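Local coordinates for protein serpin B3 (Homo sapiens, PDB 2ZV6) that probably inhibits proteinases in the manner of the serpin family, offering a reactive-site loop as bait, at residues Thr46-Met51 / Ile114-Phe119; Asn172-Gly177 / Val186-Ile191; Ala190-Gly195 / Lys342-Val347. One frame throughout, in Å; residues are numbered along the deposited sequence.

Contact 1 (Thr46-Met51 / Ile114-Phe119)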
ATOM      1  N   THR A  46      -5.390   5.242  -1.828  1.00 26.45           N
ATOM      2  CA  THR A  46      -6.476   5.656  -2.709  1.00 36.14           C
ATOM      3  C   THR A  46      -7.758   5.934  -1.927  1.00 39.36           C
ATOM      4  O   THR A  46      -8.425   6.944  -2.146  1.00 44.73           O
ATOM      5  CB  THR A  46      -6.795   4.577  -3.752  1.00 34.20           C
ATOM      6  OG1 THR A  46      -5.578   4.086  -4.321  1.00 51.24           O
ATOM      7  CG2 THR A  46      -7.680   5.144  -4.850  1.00 20.37           C
ATOM      8  N   SER A  47      -8.099   5.027  -1.016  1.00 49.03           N
ATOM      9  CA  SER A  47      -9.309   5.160  -0.205  1.00 51.26           C
ATOM     10  C   SER A  47      -9.179   6.318   0.767  1.00 45.59           C
ATOM     11  O   SER A  47     -10.094   7.130   0.909  1.00 49.85           O
ATOM     12  CB  SER A  47      -9.575   3.865   0.571  1.00 52.30           C
ATOM     13  OG  SER A  47      -8.607   3.663   1.587  1.00 61.30           O
ATOM     14  N   ALA A  48      -8.038   6.377   1.442  1.00 34.09           N
ATOM     15  CA  ALA A  48      -7.771   7.434   2.391  1.00 36.07           C
ATOM     16  C   ALA A  48      -8.169   8.784   1.760  1.00 37.82           C
ATOM     17  O   ALA A  48      -8.758   9.652   2.416  1.00 40.54           O
ATOM     18  CB  ALA A  48      -6.290   7.416   2.757  1.00 12.18           C
ATOM     19  N   LEU A  49      -7.867   8.931   0.473  1.00 38.11           N
ATOM     20  CA  LEU A  49      -8.164  10.149  -0.279  1.00 38.46           C
ATOM     21  C   LEU A  49      -9.606  10.255  -0.735  1.00 40.63           C
ATOM     22  O   LEU A  49     -10.095  11.357  -0.987  1.00 45.31           O
ATOM     23  CB  LEU A  49      -7.275  10.236  -1.514  1.00 44.60           C
ATOM     24  CG  LEU A  49      -5.767  10.258  -1.285  1.00 45.97           C
ATOM     25  CD1 LEU A  49      -5.090  10.891  -2.495  1.00 50.86           C
ATOM     26  CD2 LEU A  49      -5.450  11.027  -0.018  1.00 38.34           C
ATOM     27  N   GLY A  50     -10.271   9.112  -0.886  1.00 41.06           N
ATOM     28  CA  GLY A  50     -11.663   9.123  -1.301  1.00 37.23           C
ATOM     29  C   GLY A  50     -12.530   9.561  -0.131  1.00 36.14           C
ATOM     30  O   GLY A  50     -13.620  10.113  -0.319  1.00 20.55           O
ATOM     31  N   MET A  51     -12.030   9.314   1.078  1.00 26.66           N
ATOM     32  CA  MET A  51     -12.741   9.667   2.295  1.00 43.43           C
ATOM     33  C   MET A  51     -12.629  11.176   2.429  1.00 46.60           C
ATOM     34  O   MET A  51     -13.604  11.870   2.730  1.00 48.58           O
ATOM     35  CB  MET A  51     -12.110   8.943   3.498  1.00 46.57           C
ATOM     36  CG  MET A  51     -11.994   9.754   4.783  1.00 55.57           C
ATOM     37  SD  MET A  51     -10.564   9.252   5.783  1.00 68.60           S
ATOM     38  CE  MET A  51     -11.251   9.274   7.433  1.00 72.58           C
ATOM     39  N   ILE A 114      -6.172  -2.491   8.792  1.00 65.13           N
ATOM     40  CA  ILE A 114      -6.157  -1.176   8.160  1.00 71.12           C
ATOM     41  C   ILE A 114      -6.560  -0.038   9.109  1.00 72.88           C
ATOM     42  O   ILE A 114      -7.748   0.160   9.386  1.00 73.54           O
ATOM     43  CB  ILE A 114      -7.107  -1.136   6.955  1.00 69.89           C
ATOM     44  CG1 ILE A 114      -7.032  -2.454   6.190  1.00 67.12           C
ATOM     45  CG2 ILE A 114      -6.758   0.052   6.066  1.00 81.84           C
ATOM     46  CD1 ILE A 114      -7.848  -2.461   4.912  1.00 66.51           C
ATOM     47  N   ALA A 115      -5.574   0.718   9.587  1.00 66.74           N
ATOM     48  CA  ALA A 115      -5.828   1.833  10.499  1.00 64.94           C
ATOM     49  C   ALA A 115      -5.876   3.187   9.770  1.00 61.62           C
ATOM     50  O   ALA A 115      -4.886   3.920   9.758  1.00 56.90           O
ATOM     51  CB  ALA A 115      -4.753   1.855  11.583  1.00 62.14           C
ATOM     52  N   ASN A 116      -7.028   3.530   9.191  1.00 59.62           N
ATOM     53  CA  ASN A 116      -7.177   4.785   8.448  1.00 58.02           C
ATOM     54  C   ASN A 116      -8.147   5.827   9.042  1.00 64.60           C
ATOM     55  O   ASN A 116      -9.361   5.757   8.816  1.00 59.33           O
ATOM     56  CB  ASN A 116      -7.597   4.473   7.007  1.00 52.96           C
ATOM     57  CG  ASN A 116      -7.544   5.693   6.102  1.00 59.29           C
ATOM     58  OD1 ASN A 116      -8.547   6.082   5.500  1.00 66.52           O
ATOM     59  ND2 ASN A 116      -6.368   6.301   5.996  1.00 65.25           N
ATOM     60  N   LYS A 117      -7.604   6.811   9.766  1.00 66.92           N
ATOM     61  CA  LYS A 117      -8.419   7.872  10.370  1.00 62.29           C
ATOM     62  C   LYS A 117      -7.956   9.331  10.161  1.00 63.79           C
ATOM     63  O   LYS A 117      -6.772   9.616   9.938  1.00 56.01           O
ATOM     64  CB  LYS A 117      -8.567   7.632  11.869  1.00 61.38           C
ATOM     65  CG  LYS A 117      -9.859   8.175  12.421  1.00 54.81           C
ATOM     66  CD  LYS A 117      -9.699   8.713  13.813  1.00 63.19           C
ATOM     67  CE  LYS A 117     -10.124   7.684  14.835  1.00 72.65           C
ATOM     68  NZ  LYS A 117      -9.311   7.811  16.076  1.00 77.80           N
ATOM     69  N   LEU A 118      -8.920  10.247  10.256  1.00 64.40           N
ATOM     70  CA  LEU A 118      -8.693  11.691  10.112  1.00 49.53           C
ATOM     71  C   LEU A 118      -8.572  12.278  11.505  1.00 43.80           C
ATOM     72  O   LEU A 118      -9.455  12.097  12.332  1.00 54.32           O
ATOM     73  CB  LEU A 118      -9.896  12.357   9.425  1.00 37.56           C
ATOM     74  CG  LEU A 118      -9.770  13.416   8.322  1.00 40.22           C
ATOM     75  CD1 LEU A 118      -8.353  13.456   7.739  1.00 42.97           C
ATOM     76  CD2 LEU A 118     -10.794  13.095   7.237  1.00 34.20           C
ATOM     77  N   PHE A 119      -7.484  12.975  11.780  1.00 45.42           N
ATOM     78  CA  PHE A 119      -7.334  13.598  13.086  1.00 55.87           C
ATOM     79  C   PHE A 119      -7.335  15.120  12.890  1.00 57.91           C
ATOM     80  O   PHE A 119      -6.491  15.674  12.184  1.00 62.42           O
ATOM     81  CB  PHE A 119      -6.038  13.123  13.755  1.00 59.57           C
ATOM     82  CG  PHE A 119      -6.139  11.745  14.350  1.00 63.88           C
ATOM     83  CD1 PHE A 119      -6.407  10.644  13.542  1.00 72.86           C
ATOM     84  CD2 PHE A 119      -5.978  11.547  15.718  1.00 66.29           C
ATOM     85  CE1 PHE A 119      -6.514   9.362  14.088  1.00 72.22           C
ATOM     86  CE2 PHE A 119      -6.082  10.272  16.275  1.00 61.47           C
ATOM     87  CZ  PHE A 119      -6.351   9.177  15.457  1.00 69.70           C
TER

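Contact 2 (Asn172-Gly177 / Val186-Ile191)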
ATOM      1  N   ASN A 172       3.987   3.943  16.553  1.00 79.77           N
ATOM      2  CA  ASN A 172       4.534   5.289  16.439  1.00 74.35           C
ATOM      3  C   ASN A 172       4.508   5.848  15.024  1.00 70.87           C
ATOM      4  O   ASN A 172       5.511   6.368  14.535  1.00 69.01           O
ATOM      5  CB  ASN A 172       5.966   5.315  16.981  1.00 75.16           C
ATOM      6  CG  ASN A 172       6.066   4.746  18.390  1.00 88.67           C
ATOM      7  OD1 ASN A 172       7.150   4.667  18.966  1.00 95.79           O
ATOM      8  ND2 ASN A 172       4.931   4.348  18.952  1.00 87.60           N
ATOM      9  N   LEU A 173       3.347   5.752  14.381  1.00 70.32           N
ATOM     10  CA  LEU A 173       3.175   6.253  13.023  1.00 66.91           C
ATOM     11  C   LEU A 173       3.700   7.674  12.903  1.00 71.09           C
ATOM     12  O   LEU A 173       3.972   8.153  11.801  1.00 76.06           O
ATOM     13  CB  LEU A 173       1.697   6.240  12.632  1.00 57.01           C
ATOM     14  CG  LEU A 173       1.344   6.085  11.151  1.00 54.82           C
ATOM     15  CD1 LEU A 173       0.283   7.093  10.788  1.00 59.65           C
ATOM     16  CD2 LEU A 173       2.564   6.276  10.279  1.00 65.35           C
ATOM     17  N   ILE A 174       3.834   8.349  14.043  1.00 73.38           N
ATOM     18  CA  ILE A 174       4.328   9.722  14.066  1.00 66.70           C
ATOM     19  C   ILE A 174       5.422   9.917  15.103  1.00 64.93           C
ATOM     20  O   ILE A 174       5.229   9.627  16.279  1.00 59.47           O
ATOM     21  CB  ILE A 174       3.201  10.721  14.375  1.00 59.73           C
ATOM     22  CG1 ILE A 174       2.102  10.616  13.313  1.00 60.27           C
ATOM     23  CG2 ILE A 174       3.770  12.129  14.415  1.00 59.13           C
ATOM     24  CD1 ILE A 174       0.709  10.878  13.839  1.00 52.92           C
ATOM     25  N   PRO A 175       6.595  10.403  14.670  1.00 70.25           N
ATOM     26  CA  PRO A 175       7.738  10.647  15.551  1.00 75.03           C
ATOM     27  C   PRO A 175       7.675  12.035  16.181  1.00 80.59           C
ATOM     28  O   PRO A 175       6.975  12.923  15.685  1.00 81.29           O
ATOM     29  CB  PRO A 175       8.933  10.502  14.625  1.00 67.08           C
ATOM     30  CG  PRO A 175       8.416  10.983  13.306  1.00 67.77           C
ATOM     31  CD  PRO A 175       6.919  10.739  13.271  1.00 69.81           C
ATOM     32  N   GLU A 176       8.417  12.214  17.268  1.00 80.36           N
ATOM     33  CA  GLU A 176       8.437  13.488  17.966  1.00 85.86           C
ATOM     34  C   GLU A 176       8.703  14.638  17.009  1.00 87.01           C
ATOM     35  O   GLU A 176       9.359  14.467  15.981  1.00 93.10           O
ATOM     36  CB  GLU A 176       9.496  13.459  19.061  1.00 88.29           C
ATOM     37  CG  GLU A 176       9.303  12.319  20.038  1.00 96.06           C
ATOM     38  CD  GLU A 176      10.123  12.483  21.296  1.00 99.92           C
ATOM     39  OE1 GLU A 176      10.540  13.623  21.586  1.00100.00           O
ATOM     40  OE2 GLU A 176      10.349  11.471  21.992  1.00100.00           O
ATOM     41  N   GLY A 177       8.172  15.807  17.348  1.00 85.12           N
ATOM     42  CA  GLY A 177       8.360  16.977  16.514  1.00 92.32           C
ATOM     43  C   GLY A 177       7.590  16.957  15.204  1.00 97.51           C
ATOM     44  O   GLY A 177       7.271  18.016  14.659  1.00100.00           O
ATOM     45  N   VAL A 186      -4.742  15.918   9.653  1.00 38.85           N
ATOM     46  CA  VAL A 186      -3.685  14.912   9.555  1.00 38.81           C
ATOM     47  C   VAL A 186      -4.304  13.563   9.199  1.00 42.38           C
ATOM     48  O   VAL A 186      -4.908  12.898  10.041  1.00 41.76           O
ATOM     49  CB  VAL A 186      -2.915  14.722  10.888  1.00 32.20           C
ATOM     50  CG1 VAL A 186      -1.993  13.519  10.773  1.00 20.76           C
ATOM     51  CG2 VAL A 186      -2.109  15.950  11.224  1.00 17.45           C
ATOM     52  N   LEU A 187      -4.154  13.161   7.948  1.00 47.63           N
ATOM     53  CA  LEU A 187      -4.694  11.893   7.496  1.00 48.13           C
ATOM     54  C   LEU A 187      -3.717  10.782   7.841  1.00 48.37           C
ATOM     55  O   LEU A 187      -2.553  10.826   7.442  1.00 43.85           O
ATOM     56  CB  LEU A 187      -4.923  11.927   5.984  1.00 42.58           C
ATOM     57  CG  LEU A 187      -5.590  10.725   5.312  1.00 54.30           C
ATOM     58  CD1 LEU A 187      -6.276   9.824   6.329  1.00 66.36           C
ATOM     59  CD2 LEU A 187      -6.612  11.239   4.318  1.00 67.64           C
ATOM     60  N   VAL A 188      -4.186   9.797   8.602  1.00 50.81           N
ATOM     61  CA  VAL A 188      -3.352   8.660   8.979  1.00 48.26           C
ATOM     62  C   VAL A 188      -3.773   7.472   8.136  1.00 50.16           C
ATOM     63  O   VAL A 188      -4.964   7.261   7.910  1.00 46.29           O
ATOM     64  CB  VAL A 188      -3.512   8.294  10.455  1.00 35.94           C
ATOM     65  CG1 VAL A 188      -3.370   6.784  10.639  1.00 28.33           C
ATOM     66  CG2 VAL A 188      -2.464   9.046  11.276  1.00 35.31           C
ATOM     67  N   ASN A 189      -2.796   6.693   7.683  1.00 51.38           N
ATOM     68  CA  ASN A 189      -3.083   5.549   6.828  1.00 48.15           C
ATOM     69  C   ASN A 189      -2.133   4.385   7.052  1.00 43.89           C
ATOM     70  O   ASN A 189      -1.345   4.049   6.168  1.00 43.98           O
ATOM     71  CB  ASN A 189      -3.016   5.987   5.360  1.00 51.24           C
ATOM     72  CG  ASN A 189      -3.833   5.105   4.448  1.00 55.78           C
ATOM     73  OD1 ASN A 189      -4.585   4.243   4.904  1.00 51.19           O
ATOM     74  ND2 ASN A 189      -3.689   5.319   3.138  1.00 62.11           N
ATOM     75  N   ALA A 190      -2.202   3.776   8.234  1.00 46.28           N
ATOM     76  CA  ALA A 190      -1.359   2.626   8.550  1.00 47.58           C
ATOM     77  C   ALA A 190      -2.057   1.358   8.042  1.00 49.94           C
ATOM     78  O   ALA A 190      -3.275   1.346   7.844  1.00 48.73           O
ATOM     79  CB  ALA A 190      -1.117   2.538  10.052  1.00 27.44           C
ATOM     80  N   ILE A 191      -1.283   0.302   7.804  1.00 51.67           N
ATOM     81  CA  ILE A 191      -1.849  -0.947   7.311  1.00 51.21           C
ATOM     82  C   ILE A 191      -0.907  -2.122   7.503  1.00 50.14           C
ATOM     83  O   ILE A 191       0.281  -2.039   7.192  1.00 36.96           O
ATOM     84  CB  ILE A 191      -2.209  -0.862   5.819  1.00 49.41           C
ATOM     85  CG1 ILE A 191      -2.862  -2.175   5.390  1.00 43.22           C
ATOM     86  CG2 ILE A 191      -0.959  -0.564   4.982  1.00 47.73           C
ATOM     87  CD1 ILE A 191      -3.826  -2.037   4.229  1.00 52.97           C
TER

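Contact 3 (Ala190-Gly195 / Lys342-Val347)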
ATOM      1  N   ALA A 190      -2.202   3.776   8.234  1.00 46.28           N
ATOM      2  CA  ALA A 190      -1.359   2.626   8.550  1.00 47.58           C
ATOM      3  C   ALA A 190      -2.057   1.358   8.042  1.00 49.94           C
ATOM      4  O   ALA A 190      -3.275   1.346   7.844  1.00 48.73           O
ATOM      5  CB  ALA A 190      -1.117   2.538  10.052  1.00 27.44           C
ATOM      6  N   ILE A 191      -1.283   0.302   7.804  1.00 51.67           N
ATOM      7  CA  ILE A 191      -1.849  -0.947   7.311  1.00 51.21           C
ATOM      8  C   ILE A 191      -0.907  -2.122   7.503  1.00 50.14           C
ATOM      9  O   ILE A 191       0.281  -2.039   7.192  1.00 36.96           O
ATOM     10  CB  ILE A 191      -2.209  -0.862   5.819  1.00 49.41           C
ATOM     11  CG1 ILE A 191      -2.862  -2.175   5.390  1.00 43.22           C
ATOM     12  CG2 ILE A 191      -0.959  -0.564   4.982  1.00 47.73           C
ATOM     13  CD1 ILE A 191      -3.826  -2.037   4.229  1.00 52.97           C
ATOM     14  N   TYR A 192      -1.456  -3.217   8.021  1.00 58.25           N
ATOM     15  CA  TYR A 192      -0.682  -4.423   8.270  1.00 60.91           C
ATOM     16  C   TYR A 192      -1.308  -5.644   7.603  1.00 56.34           C
ATOM     17  O   TYR A 192      -2.529  -5.789   7.581  1.00 44.34           O
ATOM     18  CB  TYR A 192      -0.569  -4.682   9.771  1.00 56.73           C
ATOM     19  CG  TYR A 192      -0.056  -6.064  10.050  1.00 65.90           C
ATOM     20  CD1 TYR A 192       1.297  -6.285  10.286  1.00 74.20           C
ATOM     21  CD2 TYR A 192      -0.909  -7.168   9.997  1.00 62.99           C
ATOM     22  CE1 TYR A 192       1.793  -7.571  10.457  1.00 79.57           C
ATOM     23  CE2 TYR A 192      -0.426  -8.455  10.165  1.00 70.29           C
ATOM     24  CZ  TYR A 192       0.926  -8.652  10.393  1.00 78.96           C
ATOM     25  OH  TYR A 192       1.410  -9.929  10.548  1.00 86.21           O
ATOM     26  N   PHE A 193      -0.465  -6.532   7.082  1.00 58.61           N
ATOM     27  CA  PHE A 193      -0.958  -7.739   6.432  1.00 61.47           C
ATOM     28  C   PHE A 193       0.021  -8.910   6.454  1.00 56.86           C
ATOM     29  O   PHE A 193       1.229  -8.740   6.291  1.00 43.52           O
ATOM     30  CB  PHE A 193      -1.349  -7.434   4.991  1.00 62.24           C
ATOM     31  CG  PHE A 193      -1.803  -8.635   4.225  1.00 62.59           C
ATOM     32  CD1 PHE A 193      -0.880  -9.470   3.606  1.00 67.37           C
ATOM     33  CD2 PHE A 193      -3.154  -8.911   4.085  1.00 64.83           C
ATOM     34  CE1 PHE A 193      -1.297 -10.564   2.852  1.00 68.63           C
ATOM     35  CE2 PHE A 193      -3.584 -10.000   3.333  1.00 70.41           C
ATOM     36  CZ  PHE A 193      -2.654 -10.830   2.713  1.00 69.81           C
ATOM     37  N   LYS A 194      -0.528 -10.104   6.650  1.00 64.05           N
ATOM     38  CA  LYS A 194       0.258 -11.333   6.700  1.00 68.89           C
ATOM     39  C   LYS A 194      -0.652 -12.491   6.319  1.00 68.97           C
ATOM     40  O   LYS A 194      -1.434 -12.969   7.138  1.00 71.15           O
ATOM     41  CB  LYS A 194       0.812 -11.553   8.111  1.00 61.96           C
ATOM     42  CG  LYS A 194       1.527 -12.880   8.291  1.00 61.54           C
ATOM     43  CD  LYS A 194       2.530 -12.821   9.432  1.00 64.26           C
ATOM     44  CE  LYS A 194       2.552 -14.124  10.224  1.00 67.00           C
ATOM     45  NZ  LYS A 194       3.161 -13.951  11.578  1.00 65.56           N
ATOM     46  N   GLY A 195      -0.553 -12.934   5.071  1.00 72.53           N
ATOM     47  CA  GLY A 195      -1.397 -14.021   4.616  1.00 79.46           C
ATOM     48  C   GLY A 195      -0.798 -15.410   4.771  1.00 82.41           C
ATOM     49  O   GLY A 195       0.407 -15.565   4.989  1.00 79.12           O
ATOM     50  N   LYS A 342       1.768   4.047   6.172  1.00 47.89           N
ATOM     51  CA  LYS A 342       2.711   3.052   6.659  1.00 49.11           C
ATOM     52  C   LYS A 342       2.249   1.632   6.411  1.00 57.41           C
ATOM     53  O   LYS A 342       1.255   1.190   6.987  1.00 63.34           O
ATOM     54  CB  LYS A 342       2.933   3.237   8.151  1.00 31.72           C
ATOM     55  CG  LYS A 342       4.098   2.447   8.694  1.00 30.20           C
ATOM     56  CD  LYS A 342       4.629   3.126   9.937  1.00 34.64           C
ATOM     57  CE  LYS A 342       5.652   2.279  10.668  1.00 44.50           C
ATOM     58  NZ  LYS A 342       6.184   3.005  11.863  1.00 50.86           N
ATOM     59  N   ALA A 343       2.982   0.913   5.564  1.00 59.52           N
ATOM     60  CA  ALA A 343       2.646  -0.467   5.251  1.00 58.10           C
ATOM     61  C   ALA A 343       3.606  -1.399   5.975  1.00 60.97           C
ATOM     62  O   ALA A 343       4.785  -1.076   6.156  1.00 51.23           O
ATOM     63  CB  ALA A 343       2.712  -0.699   3.746  1.00 52.22           C
ATOM     64  N   PHE A 344       3.082  -2.543   6.414  1.00 67.17           N
ATOM     65  CA  PHE A 344       3.871  -3.559   7.111  1.00 68.98           C
ATOM     66  C   PHE A 344       3.374  -4.965   6.771  1.00 70.77           C
ATOM     67  O   PHE A 344       2.444  -5.483   7.397  1.00 73.51           O
ATOM     68  CB  PHE A 344       3.820  -3.352   8.634  1.00 62.23           C
ATOM     69  CG  PHE A 344       4.809  -4.206   9.405  1.00 57.36           C
ATOM     70  CD1 PHE A 344       4.791  -4.230  10.795  1.00 56.98           C
ATOM     71  CD2 PHE A 344       5.765  -4.973   8.743  1.00 59.92           C
ATOM     72  CE1 PHE A 344       5.707  -5.000  11.512  1.00 53.01           C
ATOM     73  CE2 PHE A 344       6.684  -5.746   9.451  1.00 56.67           C
ATOM     74  CZ  PHE A 344       6.654  -5.757  10.838  1.00 56.53           C
ATOM     75  N   VAL A 345       4.004  -5.577   5.773  1.00 71.90           N
ATOM     76  CA  VAL A 345       3.650  -6.928   5.355  1.00 68.73           C
ATOM     77  C   VAL A 345       4.687  -7.932   5.841  1.00 66.63           C
ATOM     78  O   VAL A 345       5.873  -7.622   5.969  1.00 65.27           O
ATOM     79  CB  VAL A 345       3.577  -7.049   3.836  1.00 63.17           C
ATOM     80  CG1 VAL A 345       4.984  -7.085   3.260  1.00 70.25           C
ATOM     81  CG2 VAL A 345       2.817  -8.305   3.457  1.00 59.01           C
ATOM     82  N   GLU A 346       4.237  -9.145   6.102  1.00 68.75           N
ATOM     83  CA  GLU A 346       5.144 -10.176   6.565  1.00 76.10           C
ATOM     84  C   GLU A 346       4.946 -11.438   5.735  1.00 79.32           C
ATOM     85  O   GLU A 346       3.824 -11.919   5.555  1.00 76.87           O
ATOM     86  CB  GLU A 346       4.897 -10.470   8.049  1.00 74.19           C
ATOM     87  CG  GLU A 346       6.030 -10.052   8.986  1.00 65.71           C
ATOM     88  CD  GLU A 346       5.543  -9.813  10.410  1.00 61.73           C
ATOM     89  OE1 GLU A 346       6.352  -9.913  11.361  1.00 54.14           O
ATOM     90  OE2 GLU A 346       4.341  -9.524  10.576  1.00 55.52           O
ATOM     91  N   VAL A 347       6.043 -11.962   5.207  1.00 82.26           N
ATOM     92  CA  VAL A 347       5.968 -13.168   4.411  1.00 81.87           C
ATOM     93  C   VAL A 347       6.513 -14.321   5.227  1.00 80.60           C
ATOM     94  O   VAL A 347       7.671 -14.315   5.649  1.00 80.02           O
ATOM     95  CB  VAL A 347       6.763 -13.028   3.118  1.00 83.61           C
ATOM     96  CG1 VAL A 347       7.007 -14.397   2.512  1.00 93.21           C
ATOM     97  CG2 VAL A 347       5.993 -12.155   2.148  1.00 86.96           C
TER
HETATM   98  O   HOH W   1       1.917 -12.561   3.735  1.00 24.37           O

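Contact 1 (Thr46-Met51 / Ile114-Phe119)
The amide of Asn-116 reaches from the strand side to the helix and lies with its end across the CA-CB bond of Ala-48: ND2 is over the methyl, 3.4 Å from Ala-48 CB, and OD1 is over the other end of the bond, 3.5 Å from Ala-48 CA. CB of Asn-116 already faces the helix, and with CG trans to the backbone nitrogen (chi1 -170°) the amide is extended from there.

Met-51, one turn further along, runs the other way. Its side chain and that of Asn-116 pass each other in opposite senses, SD coming to 3.8 Å from Asn-116 OD1. The chain then bends at the thioether (chi3 -139°), and the methyl CE settles beside Leu-118, 3.8 Å from the backbone N and 3.9 Å from CD2. The two apolar chains overlap alongside each other rather than meeting end on.

This is the serpin fold at the place where helix 42-54 packs behind the large central sheet, here against the irregular middle of strand 112-121. Lys-117 points its side chain off to the opposite face, where it makes a cation-pi contact with Trp-161 of helix 151-165. On the helix side of the strand, Tyr-138 and Ile-134 of helix 128-138 also touch Met-51, and Tyr-130 of that helix touches Leu-118. The backbone carbonyl of Asn-116 is bonded to Thr-140 OG1.

Contact 2 (Asn172-Gly177 / Val186-Ile191)
Leu-173 and Val-188 carry most of this contact, and what joins them is apolar packing. One methyl of Leu-173, CD1, sits against the branched end of Val-188, 3.4 Å from CG2 and 3.7 Å from CG1, so a single carbon meets both prongs. The side chains run past each other in opposite directions. With CG of Leu-173 trans to the backbone nitrogen (chi1 -152°), the isobutyl group is directed from the loop onto the strand. A looser touch follows two residues along the strand, where Leu-173 CG lies 4.5 Å from Ala-190 CB. Ile-174 adds a second long approach, its CD1 reaching 4.5 Å from Val-188 CG2, the same methyl that Leu-173 meets.

In serpins this is the connection that leaves helix 151-165, crosses over the face of the central sheet and turns back into strand 185-193. Val-186, Val-188 and Ala-190 direct their side chains to that face, while Asn-189 is turned to the other, toward Ile-45 and Ala-48 of helix 42-54.

The polar bonds of both segments are made to outside partners. The loop is pinned to helix 151-165 through the backbone of Ile-174, whose N is bonded to Asn-159 OD1 and whose O is bonded to Arg-155 NH1. The strand spends its backbone on the sheet: Val-188 pairs with Lys-117 and Leu-187 with Leu-340.

Contact 3 (Ala190-Gly195 / Lys342-Val347)
Four backbone hydrogen bonds stitch Ile-191 and Phe-193 to the neighbouring strand in parallel register: Ile-191 N to Lys-342 O at 2.8 Å, Phe-344 N to Ile-191 O, Phe-193 N to Phe-344 O, and Glu-346 N to Phe-193 O. The strand axes are 8° apart, running the same way.

On one face of the sheet Tyr-192 gathers the side chains. Its ring turns an edge to the face of Phe-344 in a T-shaped pair, centroids 5.8 Å apart and planes at 89°. Its OH donates to Glu-346 OE2 at 3.0 Å, and that oxygen lies at the edge of the ring, near its plane, with the carboxylate almost perpendicular. CG trans to the backbone N (chi1 167°) lays the ring alongside the neighbouring strand, where OH meets Glu-346. On the opposite face Phe-193 and Val-345 lie side by side, CG2 of Val-345 meeting the ring edge 3.9 Å from CD1, and Ile-191 CG2 packs on Ala-343 CB. Lys-194 CD crosses 3.6 Å from Glu-346 CB.

Beyond the last pair a water bridges Gly-195 N and Glu-346 O.

The pairing is that of the two central strands of the main serpin sheet, between which the reactive-site loop inserts in cleaved relatives. Strand 112-121 borders it beyond residues 190-194, and strand 287-305 beyond 342-347; Phe-39 of strand 38-40 touches Ala-343 and Val-345.

Followed from the N terminus, contact 1 closes the first loop, bringing strand 112-121 back to helix 42-54. Contact 2 opens only after that loop is shut and closes a short one, folding residues 172-177 over the strand they lead into. Contact 3 starts on the stretch where contact 2 ends, sharing Ala-190 and Ile-191 with it, and closes the longest loop, out to 342-347. Contact 1 is thus in series with the other two, and none is nested in another. Strand 185-193 joins them: it lies between strands 112-121 and 336-346, so helix, sheet and overlying loop are stacked in layers.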